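Local atomic coordinates of VirX1 (Cyanophage Syn10, PDB entry 6QGM), a protein that iodinates diverse substrates as a viral halogenase, probably a flavin-dependent one, as expected for a member of the tryptophan halogenase family. Residues Lys76-Arg80 and Asn137-Glu142; Val91-Pro95 and Phe464-His469; Gly110-Trp114 and Asn453-Ile457. All coordinates share one frame; numbering follows the deposited sequence.

Contact 1: residues Lys76-Arg80 and Asn137-Glu142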
ATOM      1  N   LYS B  76      17.180 -19.091 -26.118  1.00 50.89           N
ATOM      2  CA  LYS B  76      15.851 -18.430 -26.143  1.00 49.96           C
ATOM      3  C   LYS B  76      15.998 -16.957 -25.730  1.00 50.13           C
ATOM      4  O   LYS B  76      16.398 -16.699 -24.574  1.00 51.44           O
ATOM      5  CB  LYS B  76      14.919 -19.172 -25.194  1.00 48.73           C
ATOM      6  CG  LYS B  76      13.492 -18.654 -25.177  1.00 49.21           C
ATOM      7  CD  LYS B  76      12.786 -18.980 -23.884  1.00 50.78           C
ATOM      8  CE  LYS B  76      11.491 -18.231 -23.736  1.00 51.06           C
ATOM      9  NZ  LYS B  76      10.926 -18.457 -22.392  1.00 52.77           N
ATOM     10  N   ASN B  77      15.649 -16.039 -26.631  1.00 49.82           N
ATOM     11  CA  ASN B  77      15.848 -14.579 -26.446  1.00 52.21           C
ATOM     12  C   ASN B  77      14.502 -13.869 -26.235  1.00 53.94           C
ATOM     13  O   ASN B  77      14.528 -12.699 -25.811  1.00 59.39           O
ATOM     14  CB  ASN B  77      16.621 -14.002 -27.634  1.00 52.92           C
ATOM     15  CG  ASN B  77      18.073 -14.418 -27.625  1.00 52.67           C
ATOM     16  OD1 ASN B  77      18.385 -15.576 -27.897  1.00 53.16           O
ATOM     17  ND2 ASN B  77      18.960 -13.495 -27.281  1.00 51.89           N
ATOM     18  N   SER B  78      13.380 -14.538 -26.489  1.00 51.91           N
ATOM     19  CA  SER B  78      12.031 -13.932 -26.493  1.00 52.25           C
ATOM     20  C   SER B  78      10.951 -15.016 -26.424  1.00 53.96           C
ATOM     21  O   SER B  78      11.209 -16.151 -26.871  1.00 52.52           O
ATOM     22  CB  SER B  78      11.852 -13.066 -27.723  1.00 52.74           C
ATOM     23  OG  SER B  78      10.614 -12.368 -27.673  1.00 54.11           O
ATOM     24  N   ILE B  79       9.782 -14.667 -25.877  1.00 55.46           N
ATOM     25  CA  ILE B  79       8.498 -15.388 -26.120  1.00 55.66           C
ATOM     26  C   ILE B  79       7.779 -14.651 -27.249  1.00 53.70           C
ATOM     27  O   ILE B  79       7.561 -13.436 -27.128  1.00 51.70           O
ATOM     28  CB  ILE B  79       7.607 -15.467 -24.871  1.00 58.84           C
ATOM     29  CG1 ILE B  79       8.374 -15.959 -23.644  1.00 62.92           C
ATOM     30  CG2 ILE B  79       6.404 -16.347 -25.151  1.00 59.72           C
ATOM     31  CD1 ILE B  79       7.544 -15.993 -22.381  1.00 67.03           C
ATOM     32  N   ARG B  80       7.413 -15.378 -28.297  1.00 52.82           N
ATOM     33  CA  ARG B  80       6.690 -14.842 -29.474  1.00 52.43           C
ATOM     34  C   ARG B  80       5.214 -15.234 -29.351  1.00 53.93           C
ATOM     35  O   ARG B  80       4.937 -16.393 -29.019  1.00 54.27           O
ATOM     36  CB  ARG B  80       7.333 -15.394 -30.745  1.00 53.16           C
ATOM     37  CG  ARG B  80       6.519 -15.158 -32.001  1.00 53.73           C
ATOM     38  CD  ARG B  80       7.330 -15.491 -33.227  1.00 54.67           C
ATOM     39  NE  ARG B  80       8.486 -14.613 -33.278  1.00 53.20           N
ATOM     40  CZ  ARG B  80       9.629 -14.886 -33.887  1.00 52.54           C
ATOM     41  NH1 ARG B  80       9.791 -16.023 -34.527  1.00 54.48           N
ATOM     42  NH2 ARG B  80      10.617 -14.010 -33.856  1.00 54.88           N
ATOM     43  N   ASN B 137      17.102  -6.868 -27.914  1.00 49.94           N
ATOM     44  CA  ASN B 137      17.049  -8.348 -27.873  1.00 50.23           C
ATOM     45  C   ASN B 137      16.006  -8.776 -28.910  1.00 48.32           C
ATOM     46  O   ASN B 137      16.234  -9.787 -29.580  1.00 49.37           O
ATOM     47  CB  ASN B 137      16.777  -8.868 -26.457  1.00 50.77           C
ATOM     48  CG  ASN B 137      17.255 -10.286 -26.236  1.00 51.92           C
ATOM     49  OD1 ASN B 137      17.827 -10.900 -27.142  1.00 54.56           O
ATOM     50  ND2 ASN B 137      17.035 -10.810 -25.039  1.00 50.64           N
ATOM     51  N   THR B 138      14.935  -7.995 -29.055  1.00 48.30           N
ATOM     52  CA  THR B 138      13.848  -8.151 -30.068  1.00 50.10           C
ATOM     53  C   THR B 138      14.420  -8.461 -31.460  1.00 51.98           C
ATOM     54  O   THR B 138      13.873  -9.346 -32.131  1.00 50.57           O
ATOM     55  CB  THR B 138      12.987  -6.883 -30.139  1.00 48.78           C
ATOM     56  OG1 THR B 138      12.619  -6.549 -28.799  1.00 46.06           O
ATOM     57  CG2 THR B 138      11.760  -7.038 -31.015  1.00 48.75           C
ATOM     58  N   TYR B 139      15.468  -7.759 -31.882  1.00 54.67           N
ATOM     59  CA  TYR B 139      16.090  -7.903 -33.227  1.00 57.65           C
ATOM     60  C   TYR B 139      16.738  -9.282 -33.382  1.00 59.15           C
ATOM     61  O   TYR B 139      16.615  -9.868 -34.475  1.00 63.63           O
ATOM     62  CB  TYR B 139      17.143  -6.821 -33.468  1.00 59.01           C
ATOM     63  CG  TYR B 139      16.603  -5.415 -33.484  1.00 59.17           C
ATOM     64  CD1 TYR B 139      15.919  -4.936 -34.583  1.00 61.04           C
ATOM     65  CD2 TYR B 139      16.804  -4.553 -32.424  1.00 58.47           C
ATOM     66  CE1 TYR B 139      15.413  -3.651 -34.606  1.00 62.53           C
ATOM     67  CE2 TYR B 139      16.335  -3.255 -32.447  1.00 60.97           C
ATOM     68  CZ  TYR B 139      15.640  -2.795 -33.549  1.00 62.17           C
ATOM     69  OH  TYR B 139      15.154  -1.519 -33.590  1.00 64.33           O
ATOM     70  N   LEU B 140      17.437  -9.766 -32.348  1.00 56.72           N
ATOM     71  CA  LEU B 140      18.064 -11.116 -32.332  1.00 55.43           C
ATOM     72  C   LEU B 140      16.950 -12.153 -32.535  1.00 53.28           C
ATOM     73  O   LEU B 140      17.077 -13.020 -33.425  1.00 55.30           O
ATOM     74  CB  LEU B 140      18.784 -11.346 -31.001  1.00 55.26           C
ATOM     75  CG  LEU B 140      19.948 -10.402 -30.695  1.00 57.64           C
ATOM     76  CD1 LEU B 140      20.590 -10.725 -29.338  1.00 59.24           C
ATOM     77  CD2 LEU B 140      20.987 -10.427 -31.820  1.00 58.43           C
ATOM     78  N   ALA B 141      15.894 -12.047 -31.729  1.00 49.95           N
ATOM     79  CA  ALA B 141      14.711 -12.927 -31.758  1.00 49.48           C
ATOM     80  C   ALA B 141      14.089 -12.873 -33.151  1.00 51.31           C
ATOM     81  O   ALA B 141      13.824 -13.934 -33.715  1.00 55.29           O
ATOM     82  CB  ALA B 141      13.735 -12.508 -30.697  1.00 49.23           C
ATOM     83  N   GLU B 142      13.916 -11.676 -33.701  1.00 54.94           N
ATOM     84  CA  GLU B 142      13.157 -11.453 -34.963  1.00 56.28           C
ATOM     85  C   GLU B 142      13.934 -12.011 -36.157  1.00 56.92           C
ATOM     86  O   GLU B 142      13.282 -12.613 -37.012  1.00 61.33           O
ATOM     87  CB  GLU B 142      12.816  -9.973 -35.156  1.00 56.92           C
ATOM     88  CG  GLU B 142      11.593  -9.565 -34.365  1.00 58.38           C
ATOM     89  CD  GLU B 142      10.928  -8.258 -34.756  1.00 59.42           C
ATOM     90  OE1 GLU B 142      11.141  -7.803 -35.884  1.00 60.59           O
ATOM     91  OE2 GLU B 142      10.165  -7.710 -33.930  1.00 60.53           O
TER
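N77 and N137 meet amide to amide, their side chains crossing at about a right angle with the two planes 82° apart. N77 ND2 donates a hydrogen bond to N137 OD1 over 2.8 Å, nearly straight (163°). The donor lies on a lone pair of OD1, in the carbonyl plane, and OD1 in turn stays close to the amide plane of N77. With CG of N137 anti to its own backbone nitrogen (chi1 -157°), the carboxamide reaches from the helix to N77, just before the strand. Its ND2 binds the backbone oxygens of F96 and D162, so both ends of the group are held and its rotation is fixed. L140 CD1 lies 3.8 Å from N77 ND2, a methyl group close to the amide nitrogen.

Next along, S78 and A141 meet methylene to methyl, CB to CB at 3.6 Å, while the hydroxyl of S78 goes to E93. The R80 chain, bent at chi3, brings the edge of its guanidinium to the helix: NH2 meets A141 O at 3.2 Å, a weak bond, and NE makes a salt bridge with E93.

Strand 78-80 and helix 137-142 cross with their axes 9.2 Å apart. This is alpha/beta layering, a short helix laid on a mixed sheet, with a firm amide bond at one end of a small apolar centre and a weak guanidinium bond at the other.

Contact 2: residues Val91-Pro95 and Phe464-His469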
ATOM      1  N   VAL B  91       1.878 -11.054 -35.006  1.00 55.50           N
ATOM      2  CA  VAL B  91       2.962 -11.491 -34.082  1.00 53.93           C
ATOM      3  C   VAL B  91       3.400 -10.307 -33.219  1.00 52.04           C
ATOM      4  O   VAL B  91       3.438  -9.188 -33.714  1.00 53.73           O
ATOM      5  CB  VAL B  91       4.149 -12.067 -34.870  1.00 53.41           C
ATOM      6  CG1 VAL B  91       5.214 -12.609 -33.934  1.00 54.55           C
ATOM      7  CG2 VAL B  91       3.710 -13.131 -35.855  1.00 54.81           C
ATOM      8  N   PHE B  92       3.717 -10.575 -31.963  1.00 51.20           N
ATOM      9  CA  PHE B  92       4.405  -9.623 -31.069  1.00 51.93           C
ATOM     10  C   PHE B  92       5.314 -10.416 -30.137  1.00 53.70           C
ATOM     11  O   PHE B  92       5.101 -11.628 -29.972  1.00 54.24           O
ATOM     12  CB  PHE B  92       3.399  -8.713 -30.372  1.00 51.50           C
ATOM     13  CG  PHE B  92       2.419  -9.372 -29.439  1.00 52.37           C
ATOM     14  CD1 PHE B  92       2.711  -9.529 -28.091  1.00 54.62           C
ATOM     15  CD2 PHE B  92       1.167  -9.754 -29.883  1.00 53.23           C
ATOM     16  CE1 PHE B  92       1.787 -10.094 -27.218  1.00 53.27           C
ATOM     17  CE2 PHE B  92       0.248 -10.320 -29.011  1.00 53.96           C
ATOM     18  CZ  PHE B  92       0.565 -10.500 -27.686  1.00 53.68           C
ATOM     19  N   GLU B  93       6.333  -9.751 -29.594  1.00 54.14           N
ATOM     20  CA  GLU B  93       7.344 -10.400 -28.733  1.00 53.81           C
ATOM     21  C   GLU B  93       7.217  -9.851 -27.311  1.00 54.67           C
ATOM     22  O   GLU B  93       6.779  -8.687 -27.133  1.00 56.69           O
ATOM     23  CB  GLU B  93       8.738 -10.165 -29.299  1.00 56.96           C
ATOM     24  CG  GLU B  93       8.848 -10.417 -30.795  1.00 59.58           C
ATOM     25  CD  GLU B  93       9.253 -11.814 -31.242  1.00 59.40           C
ATOM     26  OE1 GLU B  93       9.660 -12.643 -30.377  1.00 59.28           O
ATOM     27  OE2 GLU B  93       9.170 -12.072 -32.471  1.00 57.32           O
ATOM     28  N   TYR B  94       7.538 -10.711 -26.347  1.00 54.37           N
ATOM     29  CA  TYR B  94       8.036 -10.351 -24.996  1.00 50.74           C
ATOM     30  C   TYR B  94       9.495 -10.786 -24.955  1.00 49.86           C
ATOM     31  O   TYR B  94       9.786 -11.929 -24.618  1.00 47.43           O
ATOM     32  CB  TYR B  94       7.188 -11.014 -23.905  1.00 50.79           C
ATOM     33  CG  TYR B  94       7.567 -10.660 -22.492  1.00 52.21           C
ATOM     34  CD1 TYR B  94       8.307  -9.519 -22.222  1.00 55.10           C
ATOM     35  CD2 TYR B  94       7.190 -11.456 -21.417  1.00 52.84           C
ATOM     36  CE1 TYR B  94       8.646  -9.168 -20.924  1.00 54.79           C
ATOM     37  CE2 TYR B  94       7.516 -11.116 -20.114  1.00 52.60           C
ATOM     38  CZ  TYR B  94       8.255  -9.972 -19.869  1.00 53.77           C
ATOM     39  OH  TYR B  94       8.598  -9.599 -18.604  1.00 58.69           O
ATOM     40  N   PRO B  95      10.444  -9.904 -25.363  1.00 50.54           N
ATOM     41  CA  PRO B  95      11.873 -10.227 -25.356  1.00 49.36           C
ATOM     42  C   PRO B  95      12.434 -10.136 -23.936  1.00 49.61           C
ATOM     43  O   PRO B  95      11.867  -9.404 -23.166  1.00 48.93           O
ATOM     44  CB  PRO B  95      12.464  -9.137 -26.247  1.00 49.40           C
ATOM     45  CG  PRO B  95      11.589  -7.951 -25.960  1.00 49.60           C
ATOM     46  CD  PRO B  95      10.198  -8.530 -25.824  1.00 49.10           C
ATOM     47  N   PHE B 464       4.546  -5.113 -22.666  1.00 47.66           N
ATOM     48  CA  PHE B 464       4.760  -5.815 -23.957  1.00 48.08           C
ATOM     49  C   PHE B 464       3.461  -6.495 -24.420  1.00 47.22           C
ATOM     50  O   PHE B 464       3.190  -6.536 -25.624  1.00 46.62           O
ATOM     51  CB  PHE B 464       5.874  -6.852 -23.838  1.00 49.20           C
ATOM     52  CG  PHE B 464       7.244  -6.266 -23.629  1.00 47.87           C
ATOM     53  CD1 PHE B 464       7.994  -5.797 -24.696  1.00 47.35           C
ATOM     54  CD2 PHE B 464       7.763  -6.160 -22.349  1.00 48.56           C
ATOM     55  CE1 PHE B 464       9.247  -5.243 -24.488  1.00 48.14           C
ATOM     56  CE2 PHE B 464       9.018  -5.611 -22.141  1.00 49.02           C
ATOM     57  CZ  PHE B 464       9.746  -5.132 -23.210  1.00 49.47           C
ATOM     58  N   ILE B 465       2.684  -7.016 -23.480  1.00 49.47           N
ATOM     59  CA  ILE B 465       1.443  -7.806 -23.739  1.00 50.28           C
ATOM     60  C   ILE B 465       0.314  -6.869 -24.203  1.00 48.16           C
ATOM     61  O   ILE B 465      -0.250  -7.137 -25.282  1.00 50.22           O
ATOM     62  CB  ILE B 465       1.054  -8.617 -22.488  1.00 52.98           C
ATOM     63  CG1 ILE B 465       2.174  -9.565 -22.047  1.00 53.43           C
ATOM     64  CG2 ILE B 465      -0.248  -9.376 -22.722  1.00 55.23           C
ATOM     65  CD1 ILE B 465       2.746 -10.424 -23.152  1.00 53.00           C
ATOM     66  N   ILE B 466       0.003  -5.814 -23.449  1.00 46.32           N
ATOM     67  CA  ILE B 466      -1.087  -4.857 -23.817  1.00 48.09           C
ATOM     68  C   ILE B 466      -0.683  -4.019 -25.046  1.00 46.11           C
ATOM     69  O   ILE B 466      -1.583  -3.685 -25.845  1.00 45.45           O
ATOM     70  CB  ILE B 466      -1.542  -3.993 -22.618  1.00 48.97           C
ATOM     71  CG1 ILE B 466      -0.451  -3.049 -22.114  1.00 49.68           C
ATOM     72  CG2 ILE B 466      -2.087  -4.872 -21.502  1.00 49.97           C
ATOM     73  CD1 ILE B 466      -0.891  -2.156 -20.986  1.00 49.56           C
ATOM     74  N   ALA B 467       0.608  -3.727 -25.224  1.00 45.56           N
ATOM     75  CA  ALA B 467       1.156  -3.106 -26.460  1.00 46.30           C
ATOM     76  C   ALA B 467       0.837  -3.995 -27.665  1.00 47.13           C
ATOM     77  O   ALA B 467       0.279  -3.465 -28.659  1.00 49.00           O
ATOM     78  CB  ALA B 467       2.644  -2.873 -26.348  1.00 44.27           C
ATOM     79  N   GLY B 468       1.177  -5.292 -27.573  1.00 46.50           N
ATOM     80  CA  GLY B 468       0.987  -6.292 -28.641  1.00 46.32           C
ATOM     81  C   GLY B 468      -0.475  -6.512 -28.950  1.00 49.29           C
ATOM     82  O   GLY B 468      -0.783  -6.866 -30.108  1.00 54.57           O
ATOM     83  N   HIS B 469      -1.350  -6.330 -27.961  1.00 48.46           N
ATOM     84  CA  HIS B 469      -2.820  -6.480 -28.130  1.00 50.23           C
ATOM     85  C   HIS B 469      -3.413  -5.195 -28.719  1.00 50.69           C
ATOM     86  O   HIS B 469      -4.618  -5.180 -28.969  1.00 52.34           O
ATOM     87  CB  HIS B 469      -3.477  -6.863 -26.801  1.00 52.25           C
ATOM     88  CG  HIS B 469      -3.434  -8.323 -26.495  1.00 55.00           C
ATOM     89  ND1 HIS B 469      -3.588  -9.294 -27.465  1.00 55.87           N
ATOM     90  CD2 HIS B 469      -3.299  -8.986 -25.324  1.00 55.64           C
ATOM     91  CE1 HIS B 469      -3.531 -10.485 -26.903  1.00 56.34           C
ATOM     92  NE2 HIS B 469      -3.353 -10.323 -25.583  1.00 56.07           N
TER
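F92 lays one face of its ring on the backbone of G468, at the heart of a strand-on-helix packing in which 91-95, an outermost strand of a seven-stranded mixed sheet in this chain, runs almost antiparallel to helix 464-468. The short segments lie 8.2 Å apart, axis to axis.

The dense part is around that ring. G468 CA stands over it, 3.7 Å from the centroid and 19° off the normal, a CH-pi contact displaced toward the rim. With no side chain at G468, the helix presents bare backbone here and the phenyl group can come right down on it. The first torsion of F92 (chi1 64°) places CG between the backbone nitrogen and the carbonyl carbon, turning the ring across to the helix. Its edge then points at the face of the H469 imidazole, an edge-to-face pair with centroids 5.4 Å apart, while F92 CE1 lies 4.2 Å from I465 CD1. H469 is itself tied down: NE2 binds the backbone oxygen of H406, and H469 O accepts a bond from R376 of the second subunit.

The looser side rests on V91, partly exposed and pointing away from the helix, and on Y94, also partly exposed. E93 points away from the helix too, but into buried surroundings beside A141 and E142.

At the far end F464 meets both Y94 and P95. P95 approaches from the opposite direction to F464, its CD 3.7 Å from F464 CE1. Y94 crosses F464 at about a right angle as side chains go, the ring planes 33° apart, and the meeting point is Y94 CD1 against F464 CD2 at 3.4 Å.

Contact 3: residues Gly110-Trp114 and Asn453-Ile457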
ATOM      1  N   GLY B 110       8.692   9.889 -21.170  1.00 61.05           N
ATOM      2  CA  GLY B 110       9.280   8.610 -20.731  1.00 59.69           C
ATOM      3  C   GLY B 110       8.702   7.434 -21.511  1.00 59.36           C
ATOM      4  O   GLY B 110       8.717   7.497 -22.753  1.00 61.49           O
ATOM      5  N   ILE B 111       8.188   6.412 -20.814  1.00 59.24           N
ATOM      6  CA  ILE B 111       7.635   5.132 -21.369  1.00 56.60           C
ATOM      7  C   ILE B 111       6.469   5.377 -22.343  1.00 56.06           C
ATOM      8  O   ILE B 111       6.203   4.486 -23.196  1.00 54.25           O
ATOM      9  CB  ILE B 111       7.228   4.189 -20.225  1.00 57.36           C
ATOM     10  CG1 ILE B 111       6.809   2.807 -20.737  1.00 59.50           C
ATOM     11  CG2 ILE B 111       6.143   4.806 -19.363  1.00 56.43           C
ATOM     12  CD1 ILE B 111       6.761   1.722 -19.667  1.00 59.93           C
ATOM     13  N   ASN B 112       5.780   6.520 -22.213  1.00 54.28           N
ATOM     14  CA  ASN B 112       4.588   6.903 -23.020  1.00 51.39           C
ATOM     15  C   ASN B 112       5.000   7.391 -24.421  1.00 50.35           C
ATOM     16  O   ASN B 112       4.087   7.677 -25.234  1.00 49.17           O
ATOM     17  CB  ASN B 112       3.729   7.953 -22.308  1.00 50.81           C
ATOM     18  CG  ASN B 112       3.258   7.494 -20.934  1.00 50.39           C
ATOM     19  OD1 ASN B 112       3.121   6.299 -20.681  1.00 53.53           O
ATOM     20  ND2 ASN B 112       3.025   8.412 -20.017  1.00 48.03           N
ATOM     21  N   THR B 113       6.305   7.499 -24.699  1.00 50.31           N
ATOM     22  CA  THR B 113       6.841   7.990 -25.997  1.00 50.86           C
ATOM     23  C   THR B 113       6.328   7.082 -27.120  1.00 48.47           C
ATOM     24  O   THR B 113       5.756   7.617 -28.098  1.00 48.13           O
ATOM     25  CB  THR B 113       8.377   8.100 -25.981  1.00 52.24           C
ATOM     26  OG1 THR B 113       8.788   9.028 -24.974  1.00 51.08           O
ATOM     27  CG2 THR B 113       8.976   8.542 -27.303  1.00 52.45           C
ATOM     28  N   TRP B 114       6.499   5.765 -26.999  1.00 47.79           N
ATOM     29  CA  TRP B 114       6.118   4.835 -28.098  1.00 45.98           C
ATOM     30  C   TRP B 114       4.645   5.036 -28.481  1.00 46.00           C
ATOM     31  O   TRP B 114       4.349   5.108 -29.688  1.00 45.16           O
ATOM     32  CB  TRP B 114       6.405   3.368 -27.768  1.00 44.26           C
ATOM     33  CG  TRP B 114       5.931   2.519 -28.902  1.00 42.49           C
ATOM     34  CD1 TRP B 114       6.554   2.302 -30.096  1.00 42.56           C
ATOM     35  CD2 TRP B 114       4.638   1.914 -29.008  1.00 41.41           C
ATOM     36  NE1 TRP B 114       5.765   1.546 -30.911  1.00 42.75           N
ATOM     37  CE2 TRP B 114       4.577   1.299 -30.273  1.00 42.30           C
ATOM     38  CE3 TRP B 114       3.539   1.821 -28.151  1.00 41.14           C
ATOM     39  CZ2 TRP B 114       3.463   0.569 -30.687  1.00 42.52           C
ATOM     40  CZ3 TRP B 114       2.432   1.124 -28.567  1.00 41.24           C
ATOM     41  CH2 TRP B 114       2.406   0.495 -29.811  1.00 42.01           C
ATOM     42  N   ASN B 453      -3.961   7.808 -17.738  1.00 54.34           N
ATOM     43  CA  ASN B 453      -3.580   7.799 -19.181  1.00 54.04           C
ATOM     44  C   ASN B 453      -2.061   7.636 -19.328  1.00 53.75           C
ATOM     45  O   ASN B 453      -1.452   8.338 -20.160  1.00 54.90           O
ATOM     46  CB  ASN B 453      -4.118   9.036 -19.911  1.00 56.50           C
ATOM     47  CG  ASN B 453      -5.636   9.119 -19.896  1.00 60.07           C
ATOM     48  OD1 ASN B 453      -6.222  10.182 -20.093  1.00 63.03           O
ATOM     49  ND2 ASN B 453      -6.299   7.998 -19.694  1.00 62.34           N
ATOM     50  N   THR B 454      -1.471   6.693 -18.593  1.00 53.81           N
ATOM     51  CA  THR B 454       0.000   6.531 -18.495  1.00 51.47           C
ATOM     52  C   THR B 454       0.355   5.051 -18.341  1.00 50.07           C
ATOM     53  O   THR B 454      -0.442   4.305 -17.735  1.00 47.83           O
ATOM     54  CB  THR B 454       0.573   7.324 -17.308  1.00 51.66           C
ATOM     55  OG1 THR B 454       1.995   7.386 -17.430  1.00 49.50           O
ATOM     56  CG2 THR B 454       0.246   6.711 -15.966  1.00 53.69           C
ATOM     57  N   TRP B 455       1.530   4.672 -18.846  1.00 50.18           N
ATOM     58  CA  TRP B 455       2.242   3.437 -18.448  1.00 51.96           C
ATOM     59  C   TRP B 455       3.314   3.798 -17.423  1.00 53.84           C
ATOM     60  O   TRP B 455       3.467   4.979 -17.102  1.00 56.75           O
ATOM     61  CB  TRP B 455       2.806   2.708 -19.670  1.00 50.40           C
ATOM     62  CG  TRP B 455       1.760   2.101 -20.549  1.00 50.81           C
ATOM     63  CD1 TRP B 455       0.419   2.026 -20.307  1.00 51.11           C
ATOM     64  CD2 TRP B 455       1.967   1.479 -21.828  1.00 50.64           C
ATOM     65  NE1 TRP B 455      -0.219   1.427 -21.358  1.00 51.93           N
ATOM     66  CE2 TRP B 455       0.702   1.082 -22.305  1.00 51.19           C
ATOM     67  CE3 TRP B 455       3.087   1.245 -22.626  1.00 50.78           C
ATOM     68  CZ2 TRP B 455       0.528   0.447 -23.532  1.00 52.02           C
ATOM     69  CZ3 TRP B 455       2.908   0.638 -23.849  1.00 51.38           C
ATOM     70  CH2 TRP B 455       1.652   0.218 -24.288  1.00 51.19           C
ATOM     71  N   HIS B 456       4.003   2.791 -16.917  1.00 56.21           N
ATOM     72  CA  HIS B 456       5.006   2.885 -15.835  1.00 60.33           C
ATOM     73  C   HIS B 456       5.944   1.686 -15.998  1.00 64.01           C
ATOM     74  O   HIS B 456       5.456   0.624 -16.478  1.00 67.18           O
ATOM     75  CB  HIS B 456       4.305   2.902 -14.477  1.00 61.39           C
ATOM     76  CG  HIS B 456       5.106   3.535 -13.391  1.00 64.94           C
ATOM     77  ND1 HIS B 456       6.333   3.039 -12.989  1.00 66.42           N
ATOM     78  CD2 HIS B 456       4.863   4.631 -12.634  1.00 65.89           C
ATOM     79  CE1 HIS B 456       6.818   3.812 -12.038  1.00 66.84           C
ATOM     80  NE2 HIS B 456       5.919   4.786 -11.784  1.00 66.55           N
ATOM     81  N   ILE B 457       7.232   1.853 -15.663  1.00 66.28           N
ATOM     82  CA  ILE B 457       8.230   0.744 -15.692  1.00 65.34           C
ATOM     83  C   ILE B 457       7.806  -0.319 -14.666  1.00 65.98           C
ATOM     84  O   ILE B 457       8.230  -1.463 -14.818  1.00 65.20           O
ATOM     85  CB  ILE B 457       9.670   1.251 -15.464  1.00 68.03           C
ATOM     86  CG1 ILE B 457       9.741   2.304 -14.354  1.00 68.59           C
ATOM     87  CG2 ILE B 457      10.278   1.751 -16.766  1.00 67.29           C
ATOM     88  CD1 ILE B 457      11.117   2.542 -13.833  1.00 69.29           C
TER
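N112, the T454 hydroxyl and the W455 N-H carry the polar half of this contact. Both ends of the N112 carboxamide are used: OD1 accepts from W455 N at 2.9 Å, in a straight bond (168°) whose donor is tilted somewhat from the carbonyl plane, and ND2 donates to T454 OG1 at 3.0 Å, almost exactly in the amide plane. The hydroxyl passes the bonding on, donating in turn to W455 O at 2.8 Å, on a lone pair. This relay ties together consecutive residues of a loop with no regular structure. On the other side, T113 OG1 and T113 N both donate to G110 O, bracing the turn that leads into helix 113-120.

The apolar half belongs to I111. Its CG1 is anti to the backbone nitrogen (chi1 -173°), and the branches divide the work: CG2 touches W455 CB at 4.0 Å and rests 3.5 Å from W455 O, while CD1 runs on to H456 O at 3.6 Å. CG1 comes at the edge of the W455 indole, near its plane.

The aromatic contribution is slighter. W114 CZ3 and W455 CH2 approach to 4.4 Å, obliquely. W114 is turned mainly to others, binding T129 through NE1 and meeting F130 edge-to-face, and W455 also packs on S463, I466 and A467 of helix 462-468.

All this makes a partly exposed loop-to-helix junction, where an asparagine just before a helix uses both ends of its carboxamide, as donor and acceptor, to hold the linker between helices 441-451 and 462-468.

In the fold
Contacts 1 and 2 are buried and share the seven-stranded sheet: 78-82 and 91-95 are neighbouring antiparallel strands, probably hydrogen-bonded from Y94 N to I79 O, and each carries a helix. The salt bridge between R80 and E93 ties the two contacts directly. Their chemistry differs, contact 1 resting on a firm amide bond and a weak guanidinium one around a small apolar centre, contact 2 on aromatic rings without any hydrogen bond across it. Contact 3 lies farther out, partly exposed, and joins the approach to helix 113-120 to a loop through an asparagine and I111. It reaches contact 2 through W455, which packs on I466 and A467, but stays about 10 Å from contact 1, nearest atoms.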